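SPD1 nuclease (Streptococcus pyogenes, PDB 2XGR) is a prophage-encoded extracellular DNase, probably a metal-dependent, non-specific endonuclease of the His-Me finger clan that hydrolyses nucleic acid. Local coordinates at residues 62-67 and 134-139; 161-166 and 213-218; 194-199 and 231-236. One frame throughout, in Å; residues are numbered along the deposited sequence. Where two conformers were deposited one is given.

Contact 1: 62-67 and 134-139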
# COMPACT_ATOMS: atom_id res chain seq x y z
N LEU A 62 9.38 -2.48 9.69
CA LEU A 62 7.94 -2.40 9.52
C LEU A 62 7.42 -1.72 10.76
O LEU A 62 7.70 -2.12 11.86
CB LEU A 62 7.37 -3.81 9.40
CG LEU A 62 5.85 -3.95 9.40
CD1 LEU A 62 5.30 -3.32 8.10
CD2 LEU A 62 5.47 -5.43 9.50
N GLN A 63 6.73 -0.60 10.55
CA GLN A 63 6.15 0.14 11.67
C GLN A 63 4.63 0.14 11.54
O GLN A 63 4.12 0.53 10.50
CB GLN A 63 6.79 1.54 11.66
CG GLN A 63 6.55 2.28 12.99
CD GLN A 63 7.67 3.27 13.38
OE1 GLN A 63 7.41 4.16 14.19
NE2 GLN A 63 8.89 3.15 12.80
N LEU A 64 3.89 -0.25 12.58
CA LEU A 64 2.45 -0.32 12.50
C LEU A 64 1.87 0.74 13.42
O LEU A 64 2.20 0.76 14.59
CB LEU A 64 1.98 -1.68 12.96
CG LEU A 64 2.46 -2.89 12.11
CD1 LEU A 64 1.99 -4.25 12.71
CD2 LEU A 64 2.01 -2.68 10.68
N GLY A 65 0.92 1.52 12.95
CA GLY A 65 0.33 2.48 13.86
C GLY A 65 -0.52 1.80 14.94
O GLY A 65 -0.90 0.66 14.82
N GLU A 66 -0.74 2.50 16.05
CA GLU A 66 -1.66 1.95 17.10
C GLU A 66 -3.08 1.65 16.58
O GLU A 66 -3.57 2.23 15.58
CB GLU A 66 -1.76 3.01 18.25
CG GLU A 66 -2.65 4.17 17.75
CD GLU A 66 -2.61 5.39 18.60
OE1 GLU A 66 -2.64 5.24 19.84
OE2 GLU A 66 -2.52 6.49 18.02
N LEU A 67 -3.76 0.69 17.22
CA LEU A 67 -5.21 0.64 17.09
C LEU A 67 -5.78 1.78 17.88
O LEU A 67 -5.34 2.04 19.01
CB LEU A 67 -5.75 -0.67 17.64
CG LEU A 67 -5.26 -1.93 16.91
CD1 LEU A 67 -5.90 -3.16 17.60
CD2 LEU A 67 -5.72 -1.86 15.41
N PRO A 134 -4.15 -7.06 13.47
CA PRO A 134 -5.21 -6.10 13.23
C PRO A 134 -4.69 -4.72 12.83
O PRO A 134 -5.46 -3.95 12.22
CB PRO A 134 -5.96 -6.03 14.58
CG PRO A 134 -5.03 -6.63 15.53
CD PRO A 134 -4.29 -7.69 14.79
N ARG A 135 -3.50 -4.37 13.29
CA ARG A 135 -2.92 -3.03 12.92
C ARG A 135 -2.53 -2.91 11.45
O ARG A 135 -2.25 -1.81 10.97
CB ARG A 135 -1.68 -2.75 13.70
CG ARG A 135 -2.06 -2.53 15.18
CD ARG A 135 -0.76 -2.58 15.98
NE ARG A 135 -1.09 -2.70 17.38
CZ ARG A 135 -1.46 -3.81 18.03
NH1 ARG A 135 -1.73 -5.00 17.41
NH2 ARG A 135 -1.53 -3.70 19.35
N ASN A 136 -2.57 -4.05 10.74
CA ASN A 136 -2.38 -4.05 9.28
C ASN A 136 -3.62 -4.52 8.51
O ASN A 136 -3.56 -4.89 7.33
CB ASN A 136 -1.17 -4.96 8.95
CG ASN A 136 -0.69 -4.77 7.53
OD1 ASN A 136 -0.45 -3.62 7.13
ND2 ASN A 136 -0.64 -5.88 6.69
N LEU A 137 -4.82 -4.43 9.13
CA LEU A 137 -6.04 -4.88 8.46
C LEU A 137 -7.13 -3.81 8.59
O LEU A 137 -7.28 -3.24 9.67
CB LEU A 137 -6.58 -6.17 9.12
CG LEU A 137 -5.71 -7.44 8.90
CD1 LEU A 137 -6.15 -8.59 9.81
CD2 LEU A 137 -5.78 -7.84 7.41
N VAL A 138 -7.91 -3.62 7.54
CA VAL A 138 -9.16 -2.83 7.55
C VAL A 138 -10.23 -3.54 6.72
O VAL A 138 -9.95 -4.27 5.76
CB VAL A 138 -8.94 -1.39 7.00
CG1 VAL A 138 -7.91 -0.64 7.86
CG2 VAL A 138 -8.47 -1.44 5.53
N ALA A 139 -11.51 -3.26 7.04
CA ALA A 139 -12.60 -3.71 6.23
C ALA A 139 -12.41 -3.14 4.83
O ALA A 139 -12.28 -1.93 4.67
CB ALA A 139 -13.90 -3.16 6.83
O HOH W 1 -2.45 0.52 12.57

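Contact 2: 161-166 and 213-218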
# COMPACT_ATOMS: atom_id res chain seq x y z
N LEU A 161 -3.85 -4.01 -5.66
CA LEU A 161 -2.94 -5.00 -6.29
C LEU A 161 -2.19 -4.43 -7.50
O LEU A 161 -1.00 -4.71 -7.69
CB LEU A 161 -3.80 -6.25 -6.73
CG LEU A 161 -3.05 -7.40 -7.40
CD1 LEU A 161 -2.08 -8.05 -6.40
CD2 LEU A 161 -4.10 -8.40 -7.93
N TYR A 162 -2.84 -3.56 -8.28
CA TYR A 162 -2.22 -2.91 -9.43
C TYR A 162 -0.93 -2.25 -8.96
O TYR A 162 0.15 -2.38 -9.60
CB TYR A 162 -3.21 -1.77 -9.93
CG TYR A 162 -2.60 -0.88 -10.99
CD1 TYR A 162 -2.85 -1.11 -12.36
CD2 TYR A 162 -1.71 0.15 -10.65
CE1 TYR A 162 -2.32 -0.32 -13.33
CE2 TYR A 162 -1.12 0.93 -11.65
CZ TYR A 162 -1.45 0.67 -12.99
OH TYR A 162 -0.84 1.40 -14.00
N TYR A 163 -1.01 -1.54 -7.85
CA TYR A 163 0.16 -0.72 -7.42
C TYR A 163 1.22 -1.64 -6.77
O TYR A 163 2.43 -1.52 -7.04
CB TYR A 163 -0.28 0.34 -6.36
CG TYR A 163 -1.25 1.29 -7.03
CD1 TYR A 163 -0.80 2.40 -7.77
CD2 TYR A 163 -2.59 0.97 -7.04
CE1 TYR A 163 -1.70 3.18 -8.51
CE2 TYR A 163 -3.55 1.78 -7.76
CZ TYR A 163 -3.07 2.89 -8.49
OH TYR A 163 -4.00 3.60 -9.21
N GLU A 164 0.79 -2.53 -5.87
CA GLU A 164 1.75 -3.38 -5.15
C GLU A 164 2.49 -4.35 -6.08
O GLU A 164 3.68 -4.50 -5.94
CB GLU A 164 1.02 -4.16 -4.05
CG GLU A 164 0.62 -3.18 -2.90
CD GLU A 164 0.04 -3.92 -1.68
OE1 GLU A 164 0.01 -3.26 -0.61
OE2 GLU A 164 -0.34 -5.12 -1.81
N ASN A 165 1.82 -4.94 -7.08
CA ASN A 165 2.53 -5.79 -8.02
C ASN A 165 3.58 -5.00 -8.81
O ASN A 165 4.68 -5.50 -9.13
CB ASN A 165 1.56 -6.49 -9.02
CG ASN A 165 0.93 -7.79 -8.45
OD1 ASN A 165 0.19 -8.55 -9.16
ND2 ASN A 165 1.20 -8.05 -7.19
N ARG A 166 3.25 -3.78 -9.16
CA ARG A 166 4.23 -3.00 -9.92
C ARG A 166 5.38 -2.56 -9.04
O ARG A 166 6.53 -2.55 -9.52
CB ARG A 166 3.53 -1.83 -10.58
CG ARG A 166 2.67 -2.28 -11.78
CD ARG A 166 1.78 -1.18 -12.31
NE ARG A 166 1.10 -1.67 -13.56
CZ ARG A 166 0.15 -2.61 -13.57
NH1 ARG A 166 -0.36 -3.18 -12.48
NH2 ARG A 166 -0.37 -3.00 -14.74
N ILE A 213 9.10 6.92 -8.04
CA ILE A 213 8.73 5.71 -8.76
C ILE A 213 7.42 5.96 -9.53
O ILE A 213 6.46 6.49 -8.97
CB ILE A 213 8.47 4.56 -7.75
CG1 ILE A 213 9.80 4.11 -7.12
CG2 ILE A 213 7.84 3.32 -8.55
CD1 ILE A 213 9.72 3.21 -5.83
N ARG A 214 7.38 5.60 -10.82
CA ARG A 214 6.18 5.80 -11.64
C ARG A 214 5.58 4.46 -12.01
O ARG A 214 6.28 3.59 -12.50
CB ARG A 214 6.54 6.56 -12.96
CG ARG A 214 7.40 7.82 -12.67
CD ARG A 214 6.74 9.20 -12.82
NE ARG A 214 7.82 10.20 -12.75
CZ ARG A 214 7.91 11.20 -11.87
NH1 ARG A 214 6.91 11.42 -11.02
NH2 ARG A 214 8.99 11.99 -11.86
N LEU A 215 4.35 4.27 -11.57
CA LEU A 215 3.63 3.04 -11.85
C LEU A 215 2.62 3.15 -12.99
O LEU A 215 1.93 2.15 -13.28
CB LEU A 215 2.93 2.55 -10.58
CG LEU A 215 3.88 2.44 -9.36
CD1 LEU A 215 3.08 1.83 -8.16
CD2 LEU A 215 5.06 1.57 -9.72
N ASN A 216 2.66 4.27 -13.71
CA ASN A 216 1.82 4.49 -14.91
C ASN A 216 0.31 4.58 -14.69
O ASN A 216 -0.49 4.21 -15.53
CB ASN A 216 2.17 3.50 -16.05
CG ASN A 216 1.90 4.11 -17.39
OD1 ASN A 216 2.35 5.24 -17.63
ND2 ASN A 216 1.21 3.36 -18.32
N SER A 217 -0.10 5.09 -13.52
CA SER A 217 -1.51 5.27 -13.27
C SER A 217 -1.82 6.78 -13.35
O SER A 217 -1.07 7.57 -12.75
CB SER A 217 -1.72 4.77 -11.83
OG SER A 217 -2.81 5.33 -11.27
N ASN A 218 -3.06 7.12 -13.68
CA ASN A 218 -3.46 8.55 -13.67
C ASN A 218 -3.74 9.10 -12.25
O ASN A 218 -4.00 10.29 -12.11
CB ASN A 218 -4.76 8.73 -14.48
CG ASN A 218 -4.58 8.47 -15.93
OD1 ASN A 218 -3.52 8.75 -16.52
ND2 ASN A 218 -5.59 7.87 -16.53
O HOH W 2 -0.03 0.83 -17.27

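Contact 3: 194-199 and 231-236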
# COMPACT_ATOMS: atom_id res chain seq x y z
N PRO A 194 -12.75 2.35 6.49
CA PRO A 194 -12.27 3.60 5.87
C PRO A 194 -12.92 3.91 4.55
O PRO A 194 -13.14 3.04 3.77
CB PRO A 194 -10.73 3.35 5.64
CG PRO A 194 -10.62 1.81 5.55
CD PRO A 194 -11.83 1.21 6.34
N ARG A 195 -13.21 5.18 4.26
CA ARG A 195 -13.76 5.57 2.97
C ARG A 195 -12.73 5.48 1.87
O ARG A 195 -13.07 5.33 0.69
CB ARG A 195 -14.19 7.03 3.07
CG ARG A 195 -15.36 7.19 4.06
CD ARG A 195 -16.63 7.15 3.35
NE ARG A 195 -17.76 7.28 4.32
CZ ARG A 195 -19.02 7.50 3.94
NH1 ARG A 195 -19.25 7.64 2.64
NH2 ARG A 195 -20.03 7.52 4.85
N GLN A 196 -11.47 5.69 2.26
CA GLN A 196 -10.37 5.78 1.31
C GLN A 196 -9.13 5.12 1.92
O GLN A 196 -8.99 5.00 3.14
CB GLN A 196 -9.98 7.24 0.97
CG GLN A 196 -11.11 8.00 0.31
CD GLN A 196 -10.80 9.45 0.20
OE1 GLN A 196 -10.15 10.04 1.08
NE2 GLN A 196 -11.22 10.05 -0.90
N ILE A 197 -8.21 4.69 1.04
CA ILE A 197 -6.88 4.27 1.52
C ILE A 197 -5.84 5.05 0.74
O ILE A 197 -5.94 5.19 -0.49
CB ILE A 197 -6.66 2.71 1.16
CG1 ILE A 197 -7.79 1.87 1.77
CG2 ILE A 197 -5.24 2.23 1.60
CD1 ILE A 197 -7.77 1.70 3.31
N GLU A 198 -4.83 5.56 1.46
CA GLU A 198 -3.75 6.34 0.85
C GLU A 198 -2.51 5.45 0.72
O GLU A 198 -2.03 4.97 1.76
CB GLU A 198 -3.37 7.48 1.80
CG GLU A 198 -2.30 8.36 1.26
CD GLU A 198 -1.71 9.33 2.29
OE1 GLU A 198 -2.18 10.50 2.27
OE2 GLU A 198 -0.75 8.99 3.04
N LEU A 199 -2.00 5.24 -0.51
CA LEU A 199 -0.77 4.55 -0.71
C LEU A 199 0.31 5.58 -0.97
O LEU A 199 0.17 6.38 -1.89
CB LEU A 199 -0.87 3.68 -2.02
CG LEU A 199 -1.75 2.41 -1.90
CD1 LEU A 199 -3.27 2.78 -1.83
CD2 LEU A 199 -1.49 1.52 -3.13
N ILE A 231 -4.63 7.94 -3.88
CA ILE A 231 -5.78 7.80 -2.95
C ILE A 231 -6.83 6.93 -3.64
O ILE A 231 -7.31 7.27 -4.74
CB ILE A 231 -6.41 9.20 -2.56
CG1 ILE A 231 -5.37 10.04 -1.85
CG2 ILE A 231 -7.72 9.00 -1.71
CD1 ILE A 231 -5.79 11.52 -1.62
N LEU A 232 -7.12 5.79 -3.06
CA LEU A 232 -8.11 4.89 -3.63
C LEU A 232 -9.37 4.87 -2.80
O LEU A 232 -9.31 4.94 -1.56
CB LEU A 232 -7.55 3.44 -3.70
CG LEU A 232 -6.30 3.30 -4.55
CD1 LEU A 232 -5.81 1.79 -4.58
CD2 LEU A 232 -6.61 3.73 -5.97
N GLU A 233 -10.50 4.76 -3.49
CA GLU A 233 -11.78 4.69 -2.79
C GLU A 233 -12.07 3.29 -2.31
O GLU A 233 -11.88 2.30 -3.05
CB GLU A 233 -12.95 5.17 -3.75
CG GLU A 233 -12.82 6.57 -4.27
CD GLU A 233 -12.93 7.67 -3.19
OE1 GLU A 233 -13.72 7.53 -2.23
OE2 GLU A 233 -12.15 8.65 -3.31
N ASN A 234 -12.60 3.17 -1.09
CA ASN A 234 -13.00 1.89 -0.54
C ASN A 234 -14.50 1.74 -0.83
O ASN A 234 -15.36 2.08 0.01
CB ASN A 234 -12.71 1.81 0.95
CG ASN A 234 -12.87 0.41 1.53
OD1 ASN A 234 -13.00 -0.59 0.78
ND2 ASN A 234 -12.76 0.30 2.85
N SER A 235 -14.80 1.28 -2.05
CA SER A 235 -16.15 1.07 -2.57
C SER A 235 -16.09 0.00 -3.66
O SER A 235 -14.98 -0.47 -4.01
CB SER A 235 -16.70 2.41 -3.14
OG SER A 235 -15.89 2.86 -4.20
N ALA A 236 -17.22 -0.31 -4.27
CA ALA A 236 -17.21 -1.25 -5.40
C ALA A 236 -18.42 -0.97 -6.26
O ALA A 236 -19.47 -0.57 -5.73
CB ALA A 236 -17.28 -2.68 -4.91
O HOH W 3 -15.44 5.83 -0.56

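Contact 1: 62-67 and 134-139
Leu64 and Leu67 grip the aliphatic stem of Arg135 from roughly opposite sides, each crossing it at about a right angle. The inner part of the stem is met by Leu64, whose CB lies 3.9 Å from Arg135 CB. Farther out, Leu67 CG approaches Arg135 CG at 3.7 Å and also sits above one face of the guanidinium, near its rim. The three methylenes of Arg135 form a long apolar stem, and the branched leucines can lie across it. With CG anti to its carbonyl carbon (chi1 -62°), Leu67 also brings its CD1 to 4.1 Å from Pro134 CG. A weaker touch joins Leu64 CD2 to Asn136 CB. The carbonyl oxygen of Gly65 packs on the same stem, Gly65 O being 3.4 Å from Arg135 CG, and lies near the guanidinium plane at its edge.

The polar part runs through solvent, with no direct hydrogen bond between the segments: a water bridges them, 2.7 Å from Gly65 O and 2.8 Å from Arg135 O.

Charged and amide ends turn to other partners: Arg135 NH1 forms a salt bridge with Glu133, and Asn136 OD1 accepts from Val123 N and bonds to Ser76 OG. Asn136 thereby joins the large sheet to the antiparallel pair 119-121 and 137-139, which, with helix 142-146 following, is consistent with the beta-beta-alpha motif of His-Me finger nucleases.

Contact 2: 161-166 and 213-218
Ser217 gives its hydroxyl proton to Tyr163, with OG 2.9 Å from the phenol OH and close to the plane of the ring. Beside this bond, Leu215 branches between two residues one turn apart on the helix: its CD1 meets the Tyr163 ring edge at CD1, 3.9 Å away, and its CD2 lies 3.8 Å from Arg166 CB. A branched, buried leucine can serve both residues at once. Its carbonyl points back as well, Leu215 O being 3.0 Å from Tyr162 OH and 3.5 Å from Arg166 CD.

The next layer sets these groups in place. Tyr162, with CG anti to the backbone N (chi1 171°), carries its ring across to that of Tyr163, where Tyr162 CD2 stands over the centre of the face. The guanidinium of Arg166 lies flat against Tyr162, with CE1 of the tyrosine 3.4 Å above its centre. Arg166 NH1 is held there by Tyr162 O, at 3.0 Å and an N-H...O angle of 166°, and by Asp154 O. On the loop side, Glu220 receives the backbone N-H groups of Leu215 and Ser217. Tyr163 OH has a second partner, Pro157 O, just ahead of the helix.

Helix 160-173 thus packs against the end of strand 209-214, with Leu215 touching Leu167 and Tyr201, and Tyr163 reaching Val230 and Leu232 of strand 228-233.

Contact 3: 194-199 and 231-236
Gln196 and Glu233 lie side by side and point the same way, their amide and carboxylate planes turned 62° apart. Gln196 NE2 donates to the syn side of Glu233 OE2 at 2.9 Å, with the oxygen near the amide plane but the donor tilted 24° from the carboxylate plane. One face of that amide is covered by Ile231 CG2, 3.7 Å from Gln196 CD, so the glutamine offers an edge to the charge and a flat side to the methyl. Glu233 bends at chi2 (-66°), bringing its carboxylate toward segment 194-199, where a water joins Glu233 OE1 to Arg195 O. The other flat group is the amide of Asn234. Its ND2 donates to Pro194 O at 2.9 Å, in the carbonyl plane; Pro194 CD lies near the amide plane, 3.7 Å from Asn234 ND2. An asparagine suits this buried corner because both ends can bond: ND2 also serves Ala139 O, and OD1 takes Thr141 N.

The backbones pair as antiparallel strands, Ile197 and Leu232 forming the hydrogen-bonded pair with 2.8 Å from Ile197 N to Leu232 O. One more backbone bond, from Asn234 N to Arg195 O, follows where the strands end.

Leu199 CD1 and Leu232 CD1 meet at 3.9 Å. Leu199, Ile197 and Leu232 touch Met160 of helix 160-173, and Ile197 and Leu232 also touch Leu144 of helix 142-146, while strand 178-186 flanks strand 196-204.

Contact 1 closes in the chain before the others open, whereas contacts 2 and 3 interleave, so the helix and strands of the second half are tied crosswise. All three reach the same large antiparallel sheet. Contacts 1 and 2 lie on opposite sides of the chain's centre, their own centres about 22 Å apart. Contact 3 falls about 16 Å from contact 1 and about 15 Å from contact 2, centre to centre, and touches both: Val138 packs on Pro194 and Ile197, and Tyr163 on Leu199 and Leu232. Contact 3 thus lies between the strand pair of the probable nuclease motif and helix 160-173, touching both.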